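Local coordinates for protein sulfotransferase (Mycobacterium tuberculosis, PDB 2ZQ5) that probably transfers a sulfuryl group from a nucleotide donor to an acceptor, as a sulfotransferase built on a P-loop-type fold, at residues A89-I94 with Y246-V251. Sequence-based numbering, arbitrary orientation.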
ATOM      1  N   ALA A  89     -15.221  10.812  12.709  1.00 12.84           N
ATOM      2  CA  ALA A  89     -13.991  11.540  12.958  1.00 13.41           C
ATOM      3  C   ALA A  89     -12.849  10.539  13.101  1.00 12.73           C
ATOM      4  O   ALA A  89     -13.000   9.500  13.741  1.00 13.79           O
ATOM      5  CB  ALA A  89     -14.122  12.374  14.227  1.00 13.13           C
ATOM      6  N   ILE A  90     -11.716  10.850  12.482  1.00 13.91           N
ATOM      7  CA  ILE A  90     -10.537   9.995  12.554  1.00 13.33           C
ATOM      8  C   ILE A  90      -9.564  10.726  13.475  1.00 12.76           C
ATOM      9  O   ILE A  90      -8.951  11.715  13.075  1.00 14.55           O
ATOM     10  CB  ILE A  90      -9.882   9.814  11.166  1.00 14.07           C
ATOM     11  CG1 ILE A  90     -10.920   9.324  10.149  1.00 16.48           C
ATOM     12  CG2 ILE A  90      -8.722   8.830  11.262  1.00 12.98           C
ATOM     13  CD1 ILE A  90     -11.510   7.962  10.460  1.00 17.30           C
ATOM     14  N   LYS A  91      -9.428  10.247  14.708  1.00 12.91           N
ATOM     15  CA  LYS A  91      -8.551  10.897  15.675  1.00 13.51           C
ATOM     16  C   LYS A  91      -7.196  10.237  15.879  1.00 11.26           C
ATOM     17  O   LYS A  91      -7.103   9.043  16.166  1.00 11.10           O
ATOM     18  CB  LYS A  91      -9.260  11.019  17.031  1.00 17.56           C
ATOM     19  CG  LYS A  91     -10.508  11.892  17.000  1.00 23.83           C
ATOM     20  CD  LYS A  91     -10.174  13.307  16.546  1.00 26.79           C
ATOM     21  CE  LYS A  91     -11.416  14.183  16.474  1.00 27.89           C
ATOM     22  NZ  LYS A  91     -11.091  15.561  16.007  1.00 28.95           N
ATOM     23  N   ARG A  92      -6.152  11.049  15.740  1.00 10.09           N
ATOM     24  CA  ARG A  92      -4.768  10.621  15.914  1.00 10.01           C
ATOM     25  C   ARG A  92      -4.458   9.223  15.379  1.00  8.46           C
ATOM     26  O   ARG A  92      -4.053   8.328  16.128  1.00  8.25           O
ATOM     27  CB  ARG A  92      -4.375  10.715  17.394  1.00 10.41           C
ATOM     28  CG  ARG A  92      -4.538  12.115  17.988  1.00 11.71           C
ATOM     29  CD  ARG A  92      -4.011  12.165  19.416  1.00 13.46           C
ATOM     30  NE  ARG A  92      -2.551  12.224  19.470  1.00 12.54           N
ATOM     31  CZ  ARG A  92      -1.825  11.781  20.491  1.00 15.07           C
ATOM     32  NH1 ARG A  92      -2.421  11.237  21.542  1.00 18.00           N
ATOM     33  NH2 ARG A  92      -0.504  11.891  20.469  1.00 16.48           N
ATOM     34  N   PRO A  93      -4.657   9.017  14.069  1.00  7.93           N
ATOM     35  CA  PRO A  93      -4.382   7.716  13.453  1.00  7.39           C
ATOM     36  C   PRO A  93      -2.879   7.472  13.407  1.00  7.73           C
ATOM     37  O   PRO A  93      -2.092   8.423  13.391  1.00  7.88           O
ATOM     38  CB  PRO A  93      -4.977   7.867  12.054  1.00  8.36           C
ATOM     39  CG  PRO A  93      -4.771   9.343  11.768  1.00  6.33           C
ATOM     40  CD  PRO A  93      -5.202   9.965  13.080  1.00  7.05           C
ATOM     41  N   ILE A  94      -2.484   6.204  13.399  1.00  7.04           N
ATOM     42  CA  ILE A  94      -1.074   5.842  13.321  1.00  7.13           C
ATOM     43  C   ILE A  94      -0.761   5.369  11.907  1.00  6.82           C
ATOM     44  O   ILE A  94      -1.470   4.524  11.351  1.00  7.75           O
ATOM     45  CB  ILE A  94      -0.717   4.708  14.304  1.00  8.16           C
ATOM     46  CG1 ILE A  94      -0.880   5.199  15.744  1.00 11.18           C
ATOM     47  CG2 ILE A  94       0.713   4.232  14.058  1.00 10.59           C
ATOM     48  CD1 ILE A  94      -0.639   4.129  16.790  1.00 12.91           C
ATOM     49  N   TYR A 246      -4.700  14.385   7.640  1.00  6.51           N
ATOM     50  CA  TYR A 246      -4.718  13.908   9.021  1.00  7.48           C
ATOM     51  C   TYR A 246      -3.710  14.751   9.805  1.00  7.20           C
ATOM     52  O   TYR A 246      -2.615  14.288  10.124  1.00  6.73           O
ATOM     53  CB  TYR A 246      -4.290  12.440   9.061  1.00  6.71           C
ATOM     54  CG  TYR A 246      -5.077  11.514   8.156  1.00  6.46           C
ATOM     55  CD1 TYR A 246      -6.318  11.014   8.544  1.00  7.01           C
ATOM     56  CD2 TYR A 246      -4.559  11.106   6.925  1.00  5.42           C
ATOM     57  CE1 TYR A 246      -7.022  10.120   7.737  1.00  6.48           C
ATOM     58  CE2 TYR A 246      -5.258  10.213   6.107  1.00  5.76           C
ATOM     59  CZ  TYR A 246      -6.487   9.721   6.521  1.00  5.90           C
ATOM     60  OH  TYR A 246      -7.173   8.813   5.741  1.00  6.52           O
ATOM     61  N   PRO A 247      -4.073  16.000  10.135  1.00  8.07           N
ATOM     62  CA  PRO A 247      -3.197  16.918  10.874  1.00  9.29           C
ATOM     63  C   PRO A 247      -2.595  16.400  12.178  1.00  7.80           C
ATOM     64  O   PRO A 247      -1.487  16.794  12.552  1.00  9.32           O
ATOM     65  CB  PRO A 247      -4.093  18.137  11.100  1.00  9.04           C
ATOM     66  CG  PRO A 247      -5.014  18.105   9.919  1.00  9.79           C
ATOM     67  CD  PRO A 247      -5.362  16.643   9.822  1.00  9.83           C
ATOM     68  N   ASP A 248      -3.326  15.526  12.860  1.00  6.95           N
ATOM     69  CA  ASP A 248      -2.885  14.965  14.134  1.00  7.47           C
ATOM     70  C   ASP A 248      -2.301  13.558  14.016  1.00  7.37           C
ATOM     71  O   ASP A 248      -2.218  12.833  15.007  1.00  7.71           O
ATOM     72  CB  ASP A 248      -4.065  14.936  15.107  1.00  7.76           C
ATOM     73  CG  ASP A 248      -5.220  14.085  14.595  1.00  9.87           C
ATOM     74  OD1 ASP A 248      -5.150  13.616  13.435  1.00  8.71           O
ATOM     75  OD2 ASP A 248      -6.201  13.891  15.346  1.00 10.94           O
ATOM     76  N   ALA A 249      -1.887  13.176  12.813  1.00  6.80           N
ATOM     77  CA  ALA A 249      -1.337  11.842  12.595  1.00  6.58           C
ATOM     78  C   ALA A 249      -0.078  11.530  13.394  1.00  8.00           C
ATOM     79  O   ALA A 249       0.724  12.416  13.701  1.00  8.21           O
ATOM     80  CB  ALA A 249      -1.057  11.630  11.108  1.00  7.01           C
ATOM     81  N   LEU A 250       0.073  10.252  13.730  1.00  7.47           N
ATOM     82  CA  LEU A 250       1.235   9.752  14.454  1.00  7.93           C
ATOM     83  C   LEU A 250       1.936   8.879  13.421  1.00  7.77           C
ATOM     84  O   LEU A 250       1.402   7.853  12.998  1.00  9.96           O
ATOM     85  CB  LEU A 250       0.792   8.924  15.661  1.00  8.35           C
ATOM     86  CG  LEU A 250      -0.143   9.661  16.625  1.00 10.31           C
ATOM     87  CD1 LEU A 250      -0.562   8.724  17.744  1.00 10.59           C
ATOM     88  CD2 LEU A 250       0.560  10.894  17.186  1.00  9.70           C
ATOM     89  N   VAL A 251       3.128   9.292  13.009  1.00  6.63           N
ATOM     90  CA  VAL A 251       3.866   8.580  11.975  1.00  7.16           C
ATOM     91  C   VAL A 251       5.090   7.840  12.498  1.00  6.64           C
ATOM     92  O   VAL A 251       5.928   8.420  13.186  1.00  8.69           O
ATOM     93  CB  VAL A 251       4.310   9.568  10.880  1.00  6.62           C
ATOM     94  CG1 VAL A 251       4.961   8.820   9.732  1.00  9.37           C
ATOM     95  CG2 VAL A 251       3.113  10.369  10.387  1.00  8.60           C
TER
HETATM   96  O   HOH W   1      -6.928  12.726  11.578  1.00 11.13           O
HETATM   97  O   HOH W   2      -8.580  14.460  14.181  1.00 18.85           O
HETATM   98  O   HOH W   3      -1.210  13.914  17.444  1.00 12.50           O
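D248 receives the backbone N-H of R92 on its carboxylate: R92 N to D248 OD2 is 2.9 Å, straight at 164°, with the N-H meeting OD2 from above the carboxylate plane, 61° out of it. With CG between its backbone N and carbonyl carbon (chi1 60°), the D248 side chain reaches the bend of 89-94, where R92 takes positive phi and psi. The one backbone-to-backbone hydrogen bond between the segments, L250 N to P93 O at 2.9 Å, starts the parallel pairing of I94 with L250; I94 CA also lies 3.2 Å from L250 O in a CA-H...O contact.

Three waters extend the polar seam. Two join I90 O to the D248 carboxylate, one to each oxygen, and the third accepts from R92 NE and donates to D248 O. A bend at chi3 turns the R92 guanidinium over L250: CD1 lies over one face near its rim, CD2 touches NH2 at 3.6 Å, and NH2 hydrogen-bonds to F335 O.

P93 CG and I90 CG2 come obliquely to the Y246 ring, P93 CG 3.9 Å from Y246 CD1 and I90 CG2 at CE1. I94 CG1 meets L250 CD1.

The type I turn 246-249 links helix 239-245 to strand 250-255, which with strand 94-97 enters the five-stranded parallel sheet of this sulfotransferase fold (P-loop NTPase clan) here, at their N-terminal ends. Strand 227-231 flanks 94-97 on its other edge, Y246 OH hydrogen-bonds to H212 of helix 206-219, and L337 packs against R92, I94 and L250.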